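Local coordinates for protein thiaminase-I (Naegleria gruberi, PDB 4HCY) that belongs to the thiaminase family its name denotes, with a fold resembling that of the two-lobed periplasmic binding proteins, at residues 122-127 and 247-252; 8-13 and 45-50; 128-133 and 224-229. All blocks are in the same frame, centred on the assembly; numbering follows the deposited sequence.

Contact 1: 122-127 and 247-252; sequences FLLSSP and YNVQLI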
loop_
_atom_site.group_PDB
_atom_site.type_symbol
_atom_site.label_atom_id
_atom_site.label_comp_id
_atom_site.label_asym_id
_atom_site.label_seq_id
_atom_site.Cartn_x
_atom_site.Cartn_y
_atom_site.Cartn_z
ATOM N N PHE A 122 -7.960 -3.281 3.952
ATOM C CA PHE A 122 -8.377 -4.048 5.118
ATOM C C PHE A 122 -9.868 -3.887 5.384
ATOM O O PHE A 122 -10.493 -2.935 4.919
ATOM C CB PHE A 122 -7.584 -3.620 6.355
ATOM C CG PHE A 122 -6.097 -3.761 6.204
ATOM C CD1 PHE A 122 -5.485 -4.995 6.352
ATOM C CD2 PHE A 122 -5.307 -2.657 5.929
ATOM C CE1 PHE A 122 -4.116 -5.127 6.222
ATOM C CE2 PHE A 122 -3.936 -2.782 5.795
ATOM C CZ PHE A 122 -3.340 -4.021 5.941
ATOM N N LEU A 123 -10.430 -4.825 6.138
ATOM C CA LEU A 123 -11.829 -4.748 6.534
ATOM C C LEU A 123 -11.954 -4.265 7.971
ATOM O O LEU A 123 -11.540 -4.952 8.903
ATOM C CB LEU A 123 -12.510 -6.109 6.382
ATOM C CG LEU A 123 -13.960 -6.187 6.864
ATOM C CD1 LEU A 123 -14.826 -5.174 6.129
ATOM C CD2 LEU A 123 -14.505 -7.596 6.690
ATOM N N LEU A 124 -12.523 -3.079 8.144
ATOM C CA LEU A 124 -12.750 -2.530 9.474
ATOM C C LEU A 124 -14.149 -2.892 9.960
ATOM O O LEU A 124 -15.125 -2.216 9.635
ATOM C CB LEU A 124 -12.564 -1.011 9.470
ATOM C CG LEU A 124 -12.714 -0.307 10.820
ATOM C CD1 LEU A 124 -11.712 -0.855 11.822
ATOM C CD2 LEU A 124 -12.557 1.198 10.664
ATOM N N SER A 125 -14.239 -3.968 10.736
ATOM C CA SER A 125 -15.522 -4.442 11.240
ATOM C C SER A 125 -15.859 -3.840 12.602
ATOM O O SER A 125 -15.016 -3.786 13.499
ATOM C CB SER A 125 -15.537 -5.972 11.318
ATOM O OG SER A 125 -14.278 -6.514 10.956
ATOM N N SER A 126 -17.101 -3.390 12.742
ATOM C CA SER A 126 -17.585 -2.782 13.977
ATOM C C SER A 126 -17.700 -3.841 15.073
ATOM O O SER A 126 -17.654 -5.037 14.779
ATOM C CB SER A 126 -18.950 -2.135 13.722
ATOM O OG SER A 126 -19.107 -0.932 14.456
ATOM N N PRO A 127 -17.824 -3.409 16.340
ATOM C CA PRO A 127 -18.119 -4.347 17.429
ATOM C C PRO A 127 -19.393 -5.131 17.141
ATOM O O PRO A 127 -19.449 -6.339 17.366
ATOM C CB PRO A 127 -18.354 -3.423 18.619
ATOM C CG PRO A 127 -17.539 -2.230 18.328
ATOM C CD PRO A 127 -17.531 -2.055 16.844
ATOM N N TYR A 247 -12.995 -2.138 17.550
ATOM C CA TYR A 247 -13.223 -2.487 16.154
ATOM C C TYR A 247 -12.249 -3.589 15.744
ATOM O O TYR A 247 -11.233 -3.803 16.405
ATOM C CB TYR A 247 -13.027 -1.267 15.253
ATOM C CG TYR A 247 -14.216 -0.334 15.179
ATOM C CD1 TYR A 247 -14.574 0.455 16.264
ATOM C CD2 TYR A 247 -14.966 -0.225 14.015
ATOM C CE1 TYR A 247 -15.657 1.316 16.195
ATOM C CE2 TYR A 247 -16.050 0.634 13.938
ATOM C CZ TYR A 247 -16.390 1.402 15.030
ATOM O OH TYR A 247 -17.465 2.256 14.957
ATOM N N ASN A 248 -12.559 -4.284 14.655
ATOM C CA ASN A 248 -11.690 -5.350 14.164
ATOM C C ASN A 248 -11.144 -5.071 12.768
ATOM O O ASN A 248 -11.826 -4.481 11.932
ATOM C CB ASN A 248 -12.419 -6.695 14.182
ATOM C CG ASN A 248 -12.674 -7.204 15.587
ATOM O OD1 ASN A 248 -11.833 -7.885 16.175
ATOM N ND2 ASN A 248 -13.839 -6.876 16.133
ATOM N N VAL A 249 -9.909 -5.500 12.527
ATOM C CA VAL A 249 -9.296 -5.375 11.210
ATOM C C VAL A 249 -8.718 -6.707 10.753
ATOM O O VAL A 249 -8.227 -7.492 11.566
ATOM C CB VAL A 249 -8.193 -4.302 11.185
ATOM C CG1 VAL A 249 -8.806 -2.919 11.105
ATOM C CG2 VAL A 249 -7.291 -4.434 12.405
ATOM N N GLN A 250 -8.777 -6.957 9.450
ATOM C CA GLN A 250 -8.300 -8.218 8.898
ATOM C C GLN A 250 -7.941 -8.098 7.423
ATOM O O GLN A 250 -8.515 -7.288 6.695
ATOM C CB GLN A 250 -9.357 -9.311 9.082
ATOM C CG GLN A 250 -10.722 -8.952 8.515
ATOM C CD GLN A 250 -11.684 -10.126 8.517
ATOM O OE1 GLN A 250 -11.274 -11.279 8.387
ATOM N NE2 GLN A 250 -12.971 -9.835 8.669
ATOM N N LEU A 251 -6.981 -8.910 6.992
ATOM C CA LEU A 251 -6.660 -9.033 5.578
ATOM C C LEU A 251 -7.780 -9.783 4.876
ATOM O O LEU A 251 -7.950 -10.986 5.074
ATOM C CB LEU A 251 -5.346 -9.789 5.385
ATOM C CG LEU A 251 -4.044 -8.993 5.452
ATOM C CD1 LEU A 251 -2.860 -9.943 5.455
ATOM C CD2 LEU A 251 -3.953 -8.033 4.280
ATOM N N ILE A 252 -8.549 -9.069 4.065
ATOM C CA ILE A 252 -9.625 -9.697 3.312
ATOM C C ILE A 252 -9.406 -9.532 1.810
ATOM O O ILE A 252 -9.128 -8.435 1.322
ATOM C CB ILE A 252 -11.017 -9.166 3.742
ATOM C CG1 ILE A 252 -12.133 -9.952 3.052
ATOM C CG2 ILE A 252 -11.147 -7.672 3.471
ATOM C CD1 ILE A 252 -13.518 -9.614 3.564
#
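S125 and N248 form an antiparallel hydrogen-bonded pair where strands 122-125 and 248-250 run side by side at 162°: N248 N reaches S125 O at 2.8 Å, nearly straight (172°), and S125 N returns a more bent bond to N248 O. Farther along, L123 N gives a 3.2 Å bond to Q250 O. This is the pairing of strands 114-125 and 248-250 in the mixed sheet, and the F122 side chain lies about 8 Å from the bound 0YN. On the face carrying L123, S125, N248 and Q250, L123 CD2 lies 3.4 Å from Q250 NE2, and L123 CB meets I252 CG2 at 3.6 Å. On the other face L124, its CG anti to the backbone N (chi1 -177°), sets CD1 against V249 CG1 at 3.6 Å and against Y247 CB. The Y247 ring takes P127 CD over its centre, a CH-pi contact 3.8 Å from the centroid, though P127 is poorly ordered. At the far end F122 CE1 touches L251 CD2 at 3.5 Å, the two side chains running alongside each other. Backbone bonds thus join the strands, while helix 317-328 is held by both apolar and polar side chains: V249 packs on it, and N248 OD1 is hydrogen-bonded to its Q321 NE2.

Contact 2: 8-13 and 45-50; sequences TLTVGL and NIEYTE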
loop_
_atom_site.group_PDB
_atom_site.type_symbol
_atom_site.label_atom_id
_atom_site.label_comp_id
_atom_site.label_asym_id
_atom_site.label_seq_id
_atom_site.Cartn_x
_atom_site.Cartn_y
_atom_site.Cartn_z
ATOM N N THR A 8 25.753 15.874 -2.506
ATOM C CA THR A 8 24.394 15.834 -1.980
ATOM C C THR A 8 23.676 14.545 -2.366
ATOM O O THR A 8 23.874 14.014 -3.460
ATOM C CB THR A 8 23.561 17.038 -2.466
ATOM O OG1 THR A 8 23.430 16.988 -3.891
ATOM C CG2 THR A 8 24.227 18.346 -2.066
ATOM N N LEU A 9 22.841 14.046 -1.460
ATOM C CA LEU A 9 22.068 12.835 -1.710
ATOM C C LEU A 9 20.584 13.163 -1.841
ATOM O O LEU A 9 19.943 13.567 -0.871
ATOM C CB LEU A 9 22.275 11.826 -0.581
ATOM C CG LEU A 9 21.612 10.458 -0.758
ATOM C CD1 LEU A 9 22.370 9.617 -1.774
ATOM C CD2 LEU A 9 21.505 9.734 0.574
ATOM N N THR A 10 20.045 12.990 -3.044
ATOM C CA THR A 10 18.630 13.248 -3.291
ATOM C C THR A 10 17.776 12.052 -2.884
ATOM O O THR A 10 17.942 10.951 -3.408
ATOM C CB THR A 10 18.360 13.584 -4.770
ATOM O OG1 THR A 10 18.717 12.466 -5.591
ATOM C CG2 THR A 10 19.166 14.802 -5.198
ATOM N N VAL A 11 16.862 12.275 -1.944
ATOM C CA VAL A 11 15.987 11.214 -1.460
ATOM C C VAL A 11 14.531 11.484 -1.828
ATOM O O VAL A 11 13.961 12.506 -1.446
ATOM C CB VAL A 11 16.088 11.051 0.067
ATOM C CG1 VAL A 11 15.249 9.871 0.532
ATOM C CG2 VAL A 11 17.538 10.878 0.487
ATOM N N GLY A 12 13.934 10.559 -2.572
ATOM C CA GLY A 12 12.537 10.668 -2.948
ATOM C C GLY A 12 11.646 9.846 -2.037
ATOM O O GLY A 12 11.738 8.619 -2.009
ATOM N N LEU A 13 10.778 10.520 -1.291
ATOM C CA LEU A 13 9.914 9.845 -0.329
ATOM C C LEU A 13 8.517 9.593 -0.884
ATOM O O LEU A 13 8.035 10.332 -1.743
ATOM C CB LEU A 13 9.816 10.657 0.965
ATOM C CG LEU A 13 11.118 10.916 1.724
ATOM C CD1 LEU A 13 10.847 11.704 2.995
ATOM C CD2 LEU A 13 11.829 9.608 2.037
ATOM N N ASN A 45 25.117 16.015 2.161
ATOM C CA ASN A 45 23.896 16.781 2.374
ATOM C C ASN A 45 22.701 15.988 1.856
ATOM O O ASN A 45 22.720 15.490 0.732
ATOM C CB ASN A 45 23.984 18.137 1.672
ATOM C CG ASN A 45 22.810 19.040 1.997
ATOM O OD1 ASN A 45 21.799 19.040 1.296
ATOM N ND2 ASN A 45 22.941 19.817 3.067
ATOM N N ILE A 46 21.663 15.867 2.676
ATOM C CA ILE A 46 20.531 15.016 2.328
ATOM C C ILE A 46 19.281 15.822 1.980
ATOM O O ILE A 46 18.747 16.550 2.816
ATOM C CB ILE A 46 20.201 14.030 3.464
ATOM C CG1 ILE A 46 21.486 13.444 4.055
ATOM C CG2 ILE A 46 19.288 12.928 2.960
ATOM C CD1 ILE A 46 22.300 12.631 3.071
ATOM N N GLU A 47 18.821 15.682 0.742
ATOM C CA GLU A 47 17.621 16.373 0.283
ATOM C C GLU A 47 16.424 15.429 0.224
ATOM O O GLU A 47 16.392 14.503 -0.589
ATOM C CB GLU A 47 17.849 16.997 -1.095
ATOM C CG GLU A 47 18.863 18.127 -1.114
ATOM C CD GLU A 47 19.091 18.676 -2.508
ATOM O OE1 GLU A 47 18.704 17.999 -3.484
ATOM O OE2 GLU A 47 19.655 19.783 -2.630
ATOM N N TYR A 48 15.445 15.665 1.089
ATOM C CA TYR A 48 14.220 14.875 1.086
ATOM C C TYR A 48 13.124 15.588 0.303
ATOM O O TYR A 48 12.698 16.684 0.669
ATOM C CB TYR A 48 13.745 14.603 2.514
ATOM C CG TYR A 48 14.721 13.809 3.352
ATOM C CD1 TYR A 48 14.790 12.426 3.247
ATOM C CD2 TYR A 48 15.565 14.440 4.255
ATOM C CE1 TYR A 48 15.679 11.696 4.013
ATOM C CE2 TYR A 48 16.456 13.719 5.025
ATOM C CZ TYR A 48 16.507 12.347 4.902
ATOM O OH TYR A 48 17.394 11.626 5.668
ATOM N N THR A 49 12.677 14.961 -0.780
ATOM C CA THR A 49 11.586 15.502 -1.583
ATOM C C THR A 49 10.531 14.435 -1.840
ATOM O O THR A 49 10.804 13.239 -1.733
ATOM C CB THR A 49 12.089 16.050 -2.934
ATOM O OG1 THR A 49 12.895 15.059 -3.584
ATOM C CG2 THR A 49 12.913 17.311 -2.727
ATOM N N GLU A 50 9.322 14.872 -2.175
ATOM C CA GLU A 50 8.233 13.949 -2.466
ATOM C C GLU A 50 8.385 13.351 -3.862
ATOM O O GLU A 50 8.490 14.076 -4.851
ATOM C CB GLU A 50 6.882 14.654 -2.328
ATOM C CG GLU A 50 6.610 15.192 -0.931
ATOM C CD GLU A 50 5.225 15.792 -0.791
ATOM O OE1 GLU A 50 4.904 16.300 0.304
ATOM O OE2 GLU A 50 4.456 15.755 -1.775
#
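I46 sits between L9 and V11 and touches each with a different branch. Its CG1 is anti to the carbonyl carbon (chi1 -42°) and the chain then folds again (chi2 -63°), bringing CD1 to L9 CB at 3.7 Å; CG2 goes the other way, to V11 CG2 at 3.7 Å. V11 has CG1 anti to its N (chi1 -176°), which turns CG1 toward the Y48 ring, 3.8 Å from Y48 CD1, while V11 CB itself sits 3.7 Å from that atom; the approach is oblique. L13 CD1 comes to the same CD1 of Y48, also obliquely, at 4.0 Å, and the Y48 hydroxyl bonds to P38 O. The opposite face is more polar: T8 CG2 lies beside N45 CB, and T10 turns CG2 toward E47 OE1 at 3.7 Å while its OG1 bonds to D64 N. Between the two faces the strands run parallel in exact step, their amides alternating as donors: L9 N to N45 O, E47 N to L9 O, V11 N to E47 O, T49 N to V11 O at 2.8 Å, and L13 N to T49 O. L9, L13, I46 and Y48 all pack on helix 273-288. With helix 29-34 on the connection, this is a beta-alpha-beta crossover, the unit that opens the chain in this two-lobed fold.

Contact 3: 128-133 and 224-229; sequences NATQQA and ISNYYV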
loop_
_atom_site.group_PDB
_atom_site.type_symbol
_atom_site.label_atom_id
_atom_site.label_comp_id
_atom_site.label_asym_id
_atom_site.label_seq_id
_atom_site.Cartn_x
_atom_site.Cartn_y
_atom_site.Cartn_z
ATOM N N ASN A 128 -20.405 -4.431 16.637
ATOM C CA ASN A 128 -21.664 -5.052 16.251
ATOM C C ASN A 128 -21.591 -5.659 14.853
ATOM O O ASN A 128 -22.520 -5.524 14.056
ATOM C CB ASN A 128 -22.802 -4.032 16.330
ATOM C CG ASN A 128 -22.303 -2.611 16.517
ATOM O OD1 ASN A 128 -21.139 -2.309 16.254
ATOM N ND2 ASN A 128 -23.185 -1.730 16.979
ATOM N N ALA A 129 -20.476 -6.326 14.569
ATOM C CA ALA A 129 -20.278 -7.005 13.294
ATOM C C ALA A 129 -21.313 -8.106 13.098
ATOM O O ALA A 129 -21.181 -9.207 13.637
ATOM C CB ALA A 129 -18.871 -7.579 13.209
ATOM N N THR A 130 -22.343 -7.796 12.318
ATOM C CA THR A 130 -23.424 -8.736 12.044
ATOM C C THR A 130 -22.964 -9.959 11.256
ATOM O O THR A 130 -23.644 -10.985 11.251
ATOM C CB THR A 130 -24.586 -8.064 11.282
ATOM O OG1 THR A 130 -24.124 -6.860 10.654
ATOM C CG2 THR A 130 -25.713 -7.724 12.239
ATOM N N GLN A 131 -21.812 -9.852 10.598
ATOM C CA GLN A 131 -21.320 -10.943 9.763
ATOM C C GLN A 131 -19.795 -11.059 9.760
ATOM O O GLN A 131 -19.084 -10.076 9.970
ATOM C CB GLN A 131 -21.819 -10.771 8.327
ATOM C CG GLN A 131 -22.297 -12.059 7.679
ATOM C CD GLN A 131 -23.687 -12.457 8.130
ATOM O OE1 GLN A 131 -24.482 -11.614 8.551
ATOM N NE2 GLN A 131 -23.989 -13.747 8.046
ATOM N N GLN A 132 -19.305 -12.274 9.524
ATOM C CA GLN A 132 -17.882 -12.518 9.308
ATOM C C GLN A 132 -17.677 -13.095 7.912
ATOM O O GLN A 132 -18.565 -13.761 7.380
ATOM C CB GLN A 132 -17.317 -13.474 10.364
ATOM C CG GLN A 132 -17.126 -12.861 11.744
ATOM C CD GLN A 132 -18.426 -12.721 12.508
ATOM O OE1 GLN A 132 -19.310 -13.573 12.415
ATOM N NE2 GLN A 132 -18.551 -11.638 13.270
ATOM N N ALA A 133 -16.511 -12.845 7.322
ATOM C CA ALA A 133 -16.227 -13.311 5.965
ATOM C C ALA A 133 -14.732 -13.495 5.706
ATOM O O ALA A 133 -13.896 -12.974 6.443
ATOM C CB ALA A 133 -16.827 -12.355 4.942
ATOM N N ILE A 224 -22.427 4.931 9.715
ATOM C CA ILE A 224 -23.333 4.683 8.601
ATOM C C ILE A 224 -23.288 3.223 8.169
ATOM O O ILE A 224 -24.114 2.777 7.371
ATOM C CB ILE A 224 -23.008 5.581 7.392
ATOM C CG1 ILE A 224 -21.591 5.305 6.886
ATOM C CG2 ILE A 224 -23.172 7.049 7.758
ATOM C CD1 ILE A 224 -21.194 6.148 5.694
ATOM N N SER A 225 -22.321 2.483 8.703
ATOM C CA SER A 225 -22.183 1.059 8.414
ATOM C C SER A 225 -21.251 0.377 9.408
ATOM O O SER A 225 -20.370 1.013 9.988
ATOM C CB SER A 225 -21.665 0.845 6.991
ATOM O OG SER A 225 -21.423 -0.528 6.740
ATOM N N ASN A 226 -21.450 -0.923 9.600
ATOM C CA ASN A 226 -20.584 -1.709 10.469
ATOM C C ASN A 226 -19.439 -2.342 9.686
ATOM O O ASN A 226 -18.677 -3.147 10.222
ATOM C CB ASN A 226 -21.387 -2.790 11.195
ATOM C CG ASN A 226 -22.405 -2.213 12.162
ATOM O OD1 ASN A 226 -22.271 -1.077 12.618
ATOM N ND2 ASN A 226 -23.428 -2.998 12.483
ATOM N N TYR A 227 -19.326 -1.971 8.415
ATOM C CA TYR A 227 -18.296 -2.520 7.541
ATOM C C TYR A 227 -17.578 -1.408 6.784
ATOM O O TYR A 227 -18.214 -0.513 6.229
ATOM C CB TYR A 227 -18.909 -3.511 6.549
ATOM C CG TYR A 227 -19.760 -4.584 7.191
ATOM C CD1 TYR A 227 -19.197 -5.777 7.628
ATOM C CD2 TYR A 227 -21.128 -4.407 7.356
ATOM C CE1 TYR A 227 -19.972 -6.760 8.214
ATOM C CE2 TYR A 227 -21.912 -5.384 7.941
ATOM C CZ TYR A 227 -21.329 -6.559 8.368
ATOM O OH TYR A 227 -22.106 -7.535 8.950
ATOM N N TYR A 228 -16.251 -1.470 6.764
ATOM C CA TYR A 228 -15.451 -0.486 6.046
ATOM C C TYR A 228 -14.224 -1.123 5.408
ATOM O O TYR A 228 -13.480 -1.856 6.061
ATOM C CB TYR A 228 -15.023 0.652 6.976
ATOM C CG TYR A 228 -14.127 1.678 6.316
ATOM C CD1 TYR A 228 -14.662 2.715 5.566
ATOM C CD2 TYR A 228 -12.745 1.610 6.445
ATOM C CE1 TYR A 228 -13.849 3.653 4.961
ATOM C CE2 TYR A 228 -11.924 2.543 5.842
ATOM C CZ TYR A 228 -12.480 3.563 5.102
ATOM O OH TYR A 228 -11.665 4.495 4.502
ATOM N N VAL A 229 -14.018 -0.840 4.126
ATOM C CA VAL A 229 -12.853 -1.343 3.410
ATOM C C VAL A 229 -12.011 -0.180 2.902
ATOM O O VAL A 229 -12.536 0.777 2.334
ATOM C CB VAL A 229 -13.256 -2.237 2.220
ATOM C CG1 VAL A 229 -12.033 -2.939 1.652
ATOM C CG2 VAL A 229 -14.298 -3.256 2.648
#
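N226 and Y227 reach across to loop 128-133 from an ST turn that begins at S225, where the serine OG accepts a bond from Y227 N at 3.0 Å. The same OG also bonds to Q147 O, so the turn is tied to a neighbouring loop as well. Next comes N226, whose side chain heads toward the other segment and crosses that of N128 at about a right angle, although the two amide planes are only 19° apart. N226 ND2 lies 3.1 Å from N128 O, but the angle is too poor for a hydrogen bond. N128 OD1 is hydrogen-bonded to S126 OG, and the N226 backbone pairs with S126. Y227 carries the polar link. With its CG anti to the carbonyl carbon (chi1 -52°), the ring extends to the loop and sets its OH 2.7 Å from T130 OG1, a hydrogen bond in which either hydroxyl may be the donor. The threonine comes at the ring obliquely, its side chain crossing that of the tyrosine, while V143 of helix 136-143 also packs on Y227. The same phenol end has Q131 CB 3.3 Å from its OH, and at the ring edge, near the ring plane, Q131 O stands 3.9 Å from Y227 CE1.

From the N terminus, contact 2 closes first, joining two parallel strands at the start of the chain, 8-13 and 45-50, before either of the others begins. Contact 1 opens at 122, contact 3 follows at 128 and closes at 224-229, tying loop 128-133, ahead of helix 136-143, to the start of strand 227-230. Only then does 247-252 return to complete contact 1, so contact 3 is nested inside it. The nested pair touch: strand 114-125 has both 248-250 and 227-230 as neighbours, and L124 N lies 2.6 Å from Y228 O, probably a hydrogen bond. Contact 2 belongs to the same mixed sheet but lies across the chain's centre, its own centre about 36 Å from that of contact 1.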